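Local coordinates for endo-1,4-beta-mannanase (PDB 5Y6T), which probably hydrolyses internal beta-1,4-mannosidic bonds of mannan chains, as a cold-adapted glycoside hydrolase of family GH5, at residues W162-E167 and N209-A214; N166-I171 and N242-N247; P200-Q205 and I250-D255. All coordinates share one frame; numbering follows the deposited sequence.

How the contacts relate
Strand 159-163 of the beta/alpha barrel runs into the 162-171 region, from which contacts 1 and 2 both start, sharing Asn166 and Glu167. Contact 1 comes back to this strand end from the middle of helix 201-218, closing a loop of 41 residues. Contact 2 reaches further, to the turn before helix 246-253, and spans 70 residues, its loop overlapping the shorter one without strictly enclosing it. Contact 3 begins inside both loops, at the start of helix 201-218, and ends beyond them at 250-255, thus crossing both. Together they tie the strand end to the helix behind it and to the short helix 246-253, with Gln205 NE2 to Tyr243 O joining contacts 2 and 3.

Contact 1 (W162-E167 and N209-A214); sequences WEVMNE and NKQTAA
Val164 meets helix 201-218 through its two methyl groups, each directed at a different residue. CG1, anti to the backbone N (chi1 172°), reaches the amide end of Gln211, 3.5 Å from its NE2 and 3.9 Å from its CD. CG2, lying beside the backbone N, approaches Thr212 OG1 at 3.6 Å and also rests on the aliphatic root of Gln211, 3.8 Å from CB. The two methyls thus lie along the glutamine, CG1 at its amide end and CG2 at its root and beside the threonine hydroxyl, and the direct contact is purely van der Waals although two of the atoms it touches are polar.

Those polar atoms have partners within their own helix. Gln211 NE2 bonds to the carbonyl of Phe207 and Thr212 OG1 to that of Ile208, each one turn back, so the amide and the hydroxyl are engaged while the methyl groups lie against them. Hydrogen bonding between the segments goes through a water, which accepts from Val164 N at 3.0 Å and donates a weak bond to Thr212 OG1 at 3.3 Å. At Val164 the chain turns a corner, and the water takes up its N-H on the side facing the helix.

The surroundings are those of a beta/alpha barrel. Trp162 pairs with the parallel strand 223-228, Val164 bonds through its backbone to Trp118 of strand 112-119, and helix 201-218 belongs to the connection between strands 159-163 and 223-228, a beta-alpha-beta crossover. On the flank, Gln211 touches Tyr141 of helix 135-152 and Leu117 of strand 112-119, leaving Val164 buried between the curled sheet and its outer layer of helices.

Contact 2 (N166-I171 and N242-N247); sequences NEPEGI and NYYTDN
Glu169 OE2 is gripped by two hydroxyls, Tyr244 OH at 2.7 Å and Ser228 OG. Tyr244 OH is the donor and comes in 45° above the carboxylate plane, while OE2 itself sits at the edge of the ring, near its plane. Carboxylate and ring stand almost perpendicular, 84° apart. A bend at chi2 (83°) folds the glutamate back so that its end reaches the tyrosine; the other oxygen, OE1, accepts from the backbone N of Trp229.

Pro168 supplies the apolar half: its CB lies 3.5 Å from Tyr244 OH, and its CG, 4.2 Å from Tyr244 CZ, approaches the ring obliquely. Behind the ring, Asn242 OD1 accepts from Tyr244 N at 3.0 Å, an Asx turn that fixes the backbone, and Tyr243 CB lies over the rim of one ring face. A phenylalanine at Tyr244 would probably leave Glu169 OE2 short of one donor and open a small gap beside Pro168.

The proline and glutamate directly follow Asn166-Glu167, at the end of a barrel strand where GH5 enzymes carry their acid/base glutamate, probably the active-site end; a Tris molecule, probably from the crystallisation liquor, is bound there. Ile208 of helix 201-218 touches both Pro168 and Tyr244, and Leu226 of strand 223-228 does the same, placing the contact between that helix and the barrel strand.

Contact 3 (P200-Q205 and I250-D255); sequences PMQRLQ and IDAGGD
Ala252 presses its methyl group against helix 201-218, and here the packing is tight: its CB is 3.3 Å from Gln205 CB and 3.6 Å from the backbone O of Gln202. The helices can come so near because the residue at the interface is an alanine; the CA atoms of Gln202 and Ala252 are 5.5 Å apart. Gln205 makes this approach with its first carbon, while the rest of its chain runs on, extended, past the methyl, its OE1 3.9 Å from Ala252 CB. Its buried amide ends between two carbonyls, NE2 bonding to the backbone O of Tyr243 and of Cys182. Cys182 is joined by a disulfide to Cys248, which Gln205 also touches.

Within the beta/alpha barrel, helix 201-218 lies between strands 159-163 and 223-228, and the short helix 246-253 in the connection from 223-228 to 262-266, so two successive crossovers are packed together here. The short helix ends at Gly253: Gly254 takes a positive phi (80°), its N still bonded to Ile250 O at 2.8 Å. Lys210 and Asn209, further along the longer helix, bond to the carbonyls of Gly253 and Asp255.

Toward solvent the contact is looser. Gln202 is partly exposed and modelled in two conformers; in the one described, CG is anti to the backbone N and a bend at chi2 (-91°) swings NE2 to within 3.1 Å of Ala252 O. The bond is far from straight (142° at the hydrogen), and as it is described for one of the two conformers, its permanence is doubtful.

Contact 1 (W162-E167 and N209-A214)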
loop_
_atom_site.group_PDB
_atom_site.type_symbol
_atom_site.label_atom_id
_atom_site.label_comp_id
_atom_site.label_asym_id
_atom_site.label_seq_id
_atom_site.Cartn_x
_atom_site.Cartn_y
_atom_site.Cartn_z
ATOM N N TRP A 162 -3.268 -6.450 2.351
ATOM C CA TRP A 162 -2.232 -6.616 1.323
ATOM C C TRP A 162 -2.377 -5.491 0.301
ATOM O O TRP A 162 -3.462 -4.954 0.091
ATOM C CB TRP A 162 -2.402 -7.939 0.594
ATOM C CG TRP A 162 -2.167 -9.173 1.415
ATOM C CD1 TRP A 162 -3.112 -9.841 2.137
ATOM C CD2 TRP A 162 -0.923 -9.809 1.690
ATOM N NE1 TRP A 162 -2.582 -10.882 2.801
ATOM C CE2 TRP A 162 -1.220 -10.932 2.525
ATOM C CE3 TRP A 162 0.398 -9.614 1.240
ATOM C CZ2 TRP A 162 -0.212 -11.764 3.054
ATOM C CZ3 TRP A 162 1.373 -10.472 1.705
ATOM C CH2 TRP A 162 1.058 -11.570 2.558
ATOM N N GLU A 163 -1.291 -5.234 -0.432
ATOM C CA GLU A 163 -1.219 -4.245 -1.473
ATOM C C GLU A 163 -0.348 -4.784 -2.574
ATOM O O GLU A 163 0.777 -5.183 -2.345
ATOM C CB GLU A 163 -0.630 -2.905 -0.972
ATOM C CG GLU A 163 -0.520 -1.834 -1.997
ATOM C CD GLU A 163 -0.065 -0.500 -1.456
ATOM O OE1 GLU A 163 -0.171 -0.270 -0.221
ATOM O OE2 GLU A 163 0.398 0.314 -2.246
ATOM N N VAL A 164 -0.898 -4.897 -3.787
ATOM C CA VAL A 164 -0.111 -5.513 -4.819
ATOM C C VAL A 164 1.121 -4.736 -5.199
ATOM O O VAL A 164 2.139 -5.357 -5.446
ATOM C CB VAL A 164 -0.976 -5.931 -6.070
ATOM C CG1 VAL A 164 -0.102 -6.399 -7.236
ATOM C CG2 VAL A 164 -1.957 -7.024 -5.640
ATOM N N MET A 165 0.945 -3.445 -5.438
ATOM C CA MET A 165 2.006 -2.626 -5.994
ATOM C C MET A 165 2.018 -1.207 -5.508
ATOM O O MET A 165 1.015 -0.505 -5.602
ATOM C CB MET A 165 1.961 -2.656 -7.504
ATOM C CG MET A 165 3.148 -1.931 -8.113
ATOM S SD MET A 165 3.057 -1.773 -9.908
ATOM C CE MET A 165 3.208 -3.481 -10.476
ATOM N N ASN A 166 3.147 -0.764 -4.960
ATOM C CA ASN A 166 3.325 0.645 -4.683
ATOM C C ASN A 166 3.455 1.483 -5.942
ATOM O O ASN A 166 4.319 1.192 -6.739
ATOM C CB ASN A 166 4.582 0.831 -3.870
ATOM C CG ASN A 166 4.870 2.293 -3.626
ATOM O OD1 ASN A 166 4.108 2.962 -2.926
ATOM N ND2 ASN A 166 5.991 2.789 -4.196
ATOM N N GLU A 167 2.642 2.533 -6.082
ATOM C CA GLU A 167 2.801 3.517 -7.189
ATOM C C GLU A 167 3.029 2.866 -8.564
ATOM O O GLU A 167 4.038 3.075 -9.200
ATOM C CB GLU A 167 3.932 4.476 -6.838
ATOM C CG GLU A 167 3.612 5.259 -5.564
ATOM C CD GLU A 167 4.597 6.363 -5.215
ATOM O OE1 GLU A 167 5.673 6.461 -5.911
ATOM O OE2 GLU A 167 4.276 7.135 -4.287
ATOM N N ASN A 209 -5.236 -6.818 -10.888
ATOM C CA ASN A 209 -6.501 -7.516 -10.819
ATOM C C ASN A 209 -6.291 -8.998 -10.489
ATOM O O ASN A 209 -6.946 -9.547 -9.602
ATOM C CB ASN A 209 -7.219 -7.377 -12.171
ATOM C CG ASN A 209 -8.495 -8.257 -12.266
ATOM O OD1 ASN A 209 -8.566 -9.136 -13.118
ATOM N ND2 ASN A 209 -9.494 -7.995 -11.401
ATOM N N LYS A 210 -5.376 -9.652 -11.202
ATOM C CA LYS A 210 -5.171 -11.102 -11.030
ATOM C C LYS A 210 -4.639 -11.442 -9.669
ATOM O O LYS A 210 -5.076 -12.424 -9.050
ATOM C CB LYS A 210 -4.349 -11.737 -12.168
ATOM C CG LYS A 210 -5.008 -11.595 -13.539
ATOM C CD LYS A 210 -4.110 -12.018 -14.708
ATOM C CE LYS A 210 -4.783 -11.927 -16.092
ATOM N NZ LYS A 210 -5.821 -12.940 -16.369
ATOM N N GLN A 211 -3.643 -10.691 -9.218
ATOM C CA GLN A 211 -3.111 -10.940 -7.867
ATOM C C GLN A 211 -4.063 -10.584 -6.746
ATOM O O GLN A 211 -4.170 -11.319 -5.769
ATOM C CB GLN A 211 -1.775 -10.261 -7.653
ATOM C CG GLN A 211 -0.692 -10.883 -8.489
ATOM C CD GLN A 211 0.551 -10.046 -8.443
ATOM O OE1 GLN A 211 1.397 -10.209 -7.544
ATOM N NE2 GLN A 211 0.665 -9.103 -9.370
ATOM N N THR A 212 -4.865 -9.550 -6.952
ATOM C CA THR A 212 -5.861 -9.184 -5.952
ATOM C C THR A 212 -6.888 -10.321 -5.818
ATOM O O THR A 212 -7.254 -10.707 -4.704
ATOM C CB THR A 212 -6.516 -7.818 -6.237
ATOM O OG1 THR A 212 -5.528 -6.755 -6.156
ATOM C CG2 THR A 212 -7.574 -7.488 -5.232
ATOM N N ALA A 213 -7.340 -10.842 -6.952
ATOM C CA ALA A 213 -8.317 -11.911 -6.975
ATOM C C ALA A 213 -7.699 -13.115 -6.221
ATOM O O ALA A 213 -8.356 -13.770 -5.373
ATOM C CB ALA A 213 -8.603 -12.316 -8.410
ATOM N N ALA A 214 -6.422 -13.431 -6.547
ATOM C CA ALA A 214 -5.778 -14.579 -5.946
ATOM C C ALA A 214 -5.671 -14.415 -4.434
ATOM O O ALA A 214 -5.954 -15.382 -3.707
ATOM C CB ALA A 214 -4.378 -14.835 -6.523
HETATM O O HOH W 1 -3.596 -4.361 -4.956
#

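Contact 2 (N166-I171 and N242-N247)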
loop_
_atom_site.group_PDB
_atom_site.type_symbol
_atom_site.label_atom_id
_atom_site.label_comp_id
_atom_site.label_asym_id
_atom_site.label_seq_id
_atom_site.Cartn_x
_atom_site.Cartn_y
_atom_site.Cartn_z
ATOM N N ASN A 166 3.147 -0.764 -4.960
ATOM C CA ASN A 166 3.325 0.645 -4.683
ATOM C C ASN A 166 3.455 1.483 -5.942
ATOM O O ASN A 166 4.319 1.192 -6.739
ATOM C CB ASN A 166 4.582 0.831 -3.870
ATOM C CG ASN A 166 4.870 2.293 -3.626
ATOM O OD1 ASN A 166 4.108 2.962 -2.926
ATOM N ND2 ASN A 166 5.991 2.789 -4.196
ATOM N N GLU A 167 2.642 2.533 -6.082
ATOM C CA GLU A 167 2.801 3.517 -7.189
ATOM C C GLU A 167 3.029 2.866 -8.564
ATOM O O GLU A 167 4.038 3.075 -9.200
ATOM C CB GLU A 167 3.932 4.476 -6.838
ATOM C CG GLU A 167 3.612 5.259 -5.564
ATOM C CD GLU A 167 4.597 6.363 -5.215
ATOM O OE1 GLU A 167 5.673 6.461 -5.911
ATOM O OE2 GLU A 167 4.276 7.135 -4.287
ATOM N N PRO A 168 2.029 2.171 -9.110
ATOM C CA PRO A 168 2.145 1.644 -10.461
ATOM C C PRO A 168 2.441 2.698 -11.471
ATOM O O PRO A 168 2.995 2.401 -12.527
ATOM C CB PRO A 168 0.773 1.034 -10.724
ATOM C CG PRO A 168 0.180 0.773 -9.368
ATOM C CD PRO A 168 0.710 1.866 -8.502
ATOM N N GLU A 169 2.047 3.932 -11.183
ATOM C CA GLU A 169 2.231 5.005 -12.152
ATOM C C GLU A 169 3.668 5.353 -12.371
ATOM O O GLU A 169 4.014 5.999 -13.372
ATOM C CB GLU A 169 1.435 6.229 -11.733
ATOM C CG GLU A 169 -0.007 5.921 -11.460
ATOM C CD GLU A 169 -0.299 5.375 -10.064
ATOM O OE1 GLU A 169 0.581 5.532 -9.164
ATOM O OE2 GLU A 169 -1.402 4.847 -9.899
ATOM N N GLY A 170 4.542 4.938 -11.452
ATOM C CA GLY A 170 5.991 5.047 -11.737
ATOM C C GLY A 170 6.468 4.296 -12.938
ATOM O O GLY A 170 7.445 4.737 -13.569
ATOM N N ILE A 171 5.769 3.222 -13.342
ATOM C CA ILE A 171 6.256 2.395 -14.413
ATOM C C ILE A 171 5.304 2.403 -15.597
ATOM O O ILE A 171 5.393 1.527 -16.460
ATOM C CB ILE A 171 6.574 0.974 -13.932
ATOM C CG1 ILE A 171 5.410 0.292 -13.188
ATOM C CG2 ILE A 171 7.860 1.041 -13.108
ATOM C CD1 ILE A 171 5.737 -1.141 -12.748
ATOM N N ASN A 242 -9.767 7.484 -12.343
ATOM C CA ASN A 242 -9.543 6.404 -11.385
ATOM C C ASN A 242 -9.299 5.061 -12.073
ATOM O O ASN A 242 -10.226 4.431 -12.622
ATOM C CB ASN A 242 -10.694 6.318 -10.377
ATOM C CG ASN A 242 -10.396 5.364 -9.238
ATOM O OD1 ASN A 242 -9.470 4.579 -9.270
ATOM N ND2 ASN A 242 -11.192 5.454 -8.200
ATOM N N TYR A 243 -8.040 4.663 -12.106
ATOM C CA TYR A 243 -7.608 3.497 -12.850
ATOM C C TYR A 243 -7.798 2.214 -12.093
ATOM O O TYR A 243 -7.618 1.153 -12.649
ATOM C CB TYR A 243 -6.161 3.667 -13.262
ATOM C CG TYR A 243 -6.018 4.712 -14.253
ATOM C CD1 TYR A 243 -6.268 4.469 -15.615
ATOM C CD2 TYR A 243 -5.596 5.991 -13.882
ATOM C CE1 TYR A 243 -6.162 5.483 -16.516
ATOM C CE2 TYR A 243 -5.487 7.039 -14.813
ATOM C CZ TYR A 243 -5.758 6.758 -16.154
ATOM O OH TYR A 243 -5.652 7.779 -17.084
ATOM N N TYR A 244 -8.257 2.279 -10.841
ATOM C CA TYR A 244 -8.261 1.063 -10.005
ATOM C C TYR A 244 -9.659 0.773 -9.450
ATOM O O TYR A 244 -9.821 0.052 -8.475
ATOM C CB TYR A 244 -7.204 1.184 -8.857
ATOM C CG TYR A 244 -5.863 1.570 -9.419
ATOM C CD1 TYR A 244 -5.087 0.658 -10.043
ATOM C CD2 TYR A 244 -5.470 2.905 -9.475
ATOM C CE1 TYR A 244 -3.901 1.010 -10.670
ATOM C CE2 TYR A 244 -4.260 3.249 -10.037
ATOM C CZ TYR A 244 -3.471 2.303 -10.635
ATOM O OH TYR A 244 -2.257 2.696 -11.244
ATOM N N THR A 245 -10.659 1.296 -10.149
ATOM C CA THR A 245 -12.038 0.919 -9.889
ATOM C C THR A 245 -12.256 -0.533 -10.201
ATOM O O THR A 245 -11.517 -1.137 -10.961
ATOM C CB THR A 245 -13.007 1.735 -10.745
ATOM O OG1 THR A 245 -12.749 1.448 -12.116
ATOM C CG2 THR A 245 -12.833 3.251 -10.480
ATOM N N ASP A 246 -13.335 -1.098 -9.652
ATOM C CA ASP A 246 -13.701 -2.491 -9.944
ATOM C C ASP A 246 -13.844 -2.682 -11.431
ATOM O O ASP A 246 -13.306 -3.621 -11.994
ATOM C CB ASP A 246 -15.019 -2.877 -9.287
ATOM C CG ASP A 246 -14.987 -2.817 -7.787
ATOM O OD1 ASP A 246 -14.014 -2.407 -7.126
ATOM O OD2 ASP A 246 -15.973 -3.258 -7.207
ATOM N N ASN A 247 -14.506 -1.732 -12.096
ATOM C CA ASN A 247 -14.730 -1.915 -13.501
ATOM C C ASN A 247 -13.411 -1.893 -14.292
ATOM O O ASN A 247 -13.241 -2.763 -15.118
ATOM C CB ASN A 247 -15.668 -0.857 -14.065
ATOM C CG ASN A 247 -15.926 -1.065 -15.521
ATOM O OD1 ASN A 247 -16.704 -1.948 -15.904
ATOM N ND2 ASN A 247 -15.228 -0.309 -16.350
#

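Contact 3 (P200-Q205 and I250-D255)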
loop_
_atom_site.group_PDB
_atom_site.type_symbol
_atom_site.label_atom_id
_atom_site.label_comp_id
_atom_site.label_asym_id
_atom_site.label_seq_id
_atom_site.Cartn_x
_atom_site.Cartn_y
_atom_site.Cartn_z
ATOM N N PRO A 200 2.331 -0.438 -20.478
ATOM C CA PRO A 200 0.932 -0.029 -20.658
ATOM C C PRO A 200 0.118 -0.143 -19.418
ATOM O O PRO A 200 0.180 -1.172 -18.734
ATOM C CB PRO A 200 0.419 -1.013 -21.700
ATOM C CG PRO A 200 1.634 -1.422 -22.484
ATOM C CD PRO A 200 2.718 -1.502 -21.439
ATOM N N MET A 201 -0.778 0.809 -19.212
ATOM C CA MET A 201 -1.698 0.746 -18.093
ATOM C C MET A 201 -2.494 -0.534 -18.002
ATOM O O MET A 201 -2.629 -1.127 -16.903
ATOM C CB MET A 201 -2.634 1.977 -18.113
ATOM C CG MET A 201 -3.636 1.958 -16.953
ATOM S SD MET A 201 -2.931 2.051 -15.309
ATOM C CE MET A 201 -2.625 3.807 -15.178
ATOM N N GLN A 202 -3.023 -0.999 -19.140
ATOM C CA GLN A 202 -3.763 -2.263 -19.138
ATOM C C GLN A 202 -2.992 -3.421 -18.525
ATOM O O GLN A 202 -3.620 -4.251 -17.800
ATOM C CB GLN A 202 -4.213 -2.612 -20.535
ATOM C CG GLN A 202 -5.030 -3.893 -20.592
ATOM C CD GLN A 202 -4.257 -5.155 -20.822
ATOM O OE1 GLN A 202 -3.178 -5.154 -21.463
ATOM N NE2 GLN A 202 -4.809 -6.258 -20.325
ATOM N N ARG A 203 -1.655 -3.508 -18.768
ATOM C CA ARG A 203 -0.871 -4.610 -18.216
ATOM C C ARG A 203 -0.698 -4.486 -16.688
ATOM O O ARG A 203 -0.731 -5.494 -15.969
ATOM C CB ARG A 203 0.474 -4.728 -18.926
ATOM C CG ARG A 203 0.357 -5.081 -20.399
ATOM C CD ARG A 203 1.727 -5.437 -20.935
ATOM N NE ARG A 203 1.757 -5.919 -22.327
ATOM C CZ ARG A 203 1.577 -7.196 -22.695
ATOM N NH1 ARG A 203 1.306 -8.143 -21.809
ATOM N NH2 ARG A 203 1.704 -7.529 -23.964
ATOM N N LEU A 204 -0.571 -3.235 -16.204
ATOM C CA LEU A 204 -0.466 -2.972 -14.761
ATOM C C LEU A 204 -1.754 -3.322 -14.057
ATOM O O LEU A 204 -1.753 -4.013 -13.011
ATOM C CB LEU A 204 -0.068 -1.543 -14.474
ATOM C CG LEU A 204 1.317 -1.185 -15.056
ATOM C CD1 LEU A 204 1.593 0.307 -14.869
ATOM C CD2 LEU A 204 2.446 -2.000 -14.429
ATOM N N GLN A 205 -2.858 -2.830 -14.621
ATOM C CA GLN A 205 -4.161 -3.211 -14.115
ATOM C C GLN A 205 -4.422 -4.695 -14.098
ATOM O O GLN A 205 -5.013 -5.216 -13.139
ATOM C CB GLN A 205 -5.294 -2.497 -14.865
ATOM C CG GLN A 205 -5.334 -0.977 -14.680
ATOM C CD GLN A 205 -6.144 -0.317 -15.792
ATOM O OE1 GLN A 205 -6.011 -0.644 -17.001
ATOM N NE2 GLN A 205 -6.915 0.684 -15.425
ATOM N N ILE A 250 -11.255 -5.206 -13.446
ATOM C CA ILE A 250 -11.885 -6.365 -14.112
ATOM C C ILE A 250 -11.790 -6.302 -15.623
ATOM O O ILE A 250 -11.524 -7.347 -16.272
ATOM C CB ILE A 250 -13.358 -6.560 -13.659
ATOM C CG1 ILE A 250 -13.455 -6.863 -12.160
ATOM C CG2 ILE A 250 -13.982 -7.788 -14.352
ATOM C CD1 ILE A 250 -14.801 -6.652 -11.517
ATOM N N ASP A 251 -11.956 -5.110 -16.205
ATOM C CA ASP A 251 -11.833 -4.933 -17.655
ATOM C C ASP A 251 -10.434 -5.355 -18.114
ATOM O O ASP A 251 -10.274 -6.137 -19.094
ATOM C CB ASP A 251 -12.129 -3.526 -18.068
ATOM C CG ASP A 251 -12.550 -3.428 -19.519
ATOM O OD1 ASP A 251 -12.401 -4.459 -20.207
ATOM O OD2 ASP A 251 -12.984 -2.333 -19.946
ATOM N N ALA A 252 -9.436 -5.017 -17.318
ATOM C CA ALA A 252 -8.036 -5.335 -17.650
ATOM C C ALA A 252 -7.656 -6.773 -17.451
ATOM O O ALA A 252 -6.942 -7.333 -18.310
ATOM C CB ALA A 252 -7.121 -4.415 -16.841
ATOM N N GLY A 253 -8.041 -7.384 -16.314
ATOM C CA GLY A 253 -7.487 -8.692 -15.932
ATOM C C GLY A 253 -8.458 -9.834 -16.064
ATOM O O GLY A 253 -8.079 -10.984 -15.905
ATOM N N GLY A 254 -9.744 -9.465 -16.189
ATOM C CA GLY A 254 -10.821 -10.451 -16.342
ATOM C C GLY A 254 -11.360 -11.170 -15.161
ATOM O O GLY A 254 -12.288 -11.981 -15.304
ATOM N N ASP A 255 -10.838 -10.905 -13.950
ATOM C CA ASP A 255 -11.254 -11.652 -12.779
ATOM C C ASP A 255 -12.134 -10.801 -11.871
ATOM O O ASP A 255 -11.713 -9.775 -11.281
ATOM C CB ASP A 255 -10.032 -12.207 -12.042
ATOM C CG ASP A 255 -10.396 -13.208 -10.990
ATOM O OD1 ASP A 255 -11.461 -13.105 -10.312
ATOM O OD2 ASP A 255 -9.565 -14.130 -10.829
#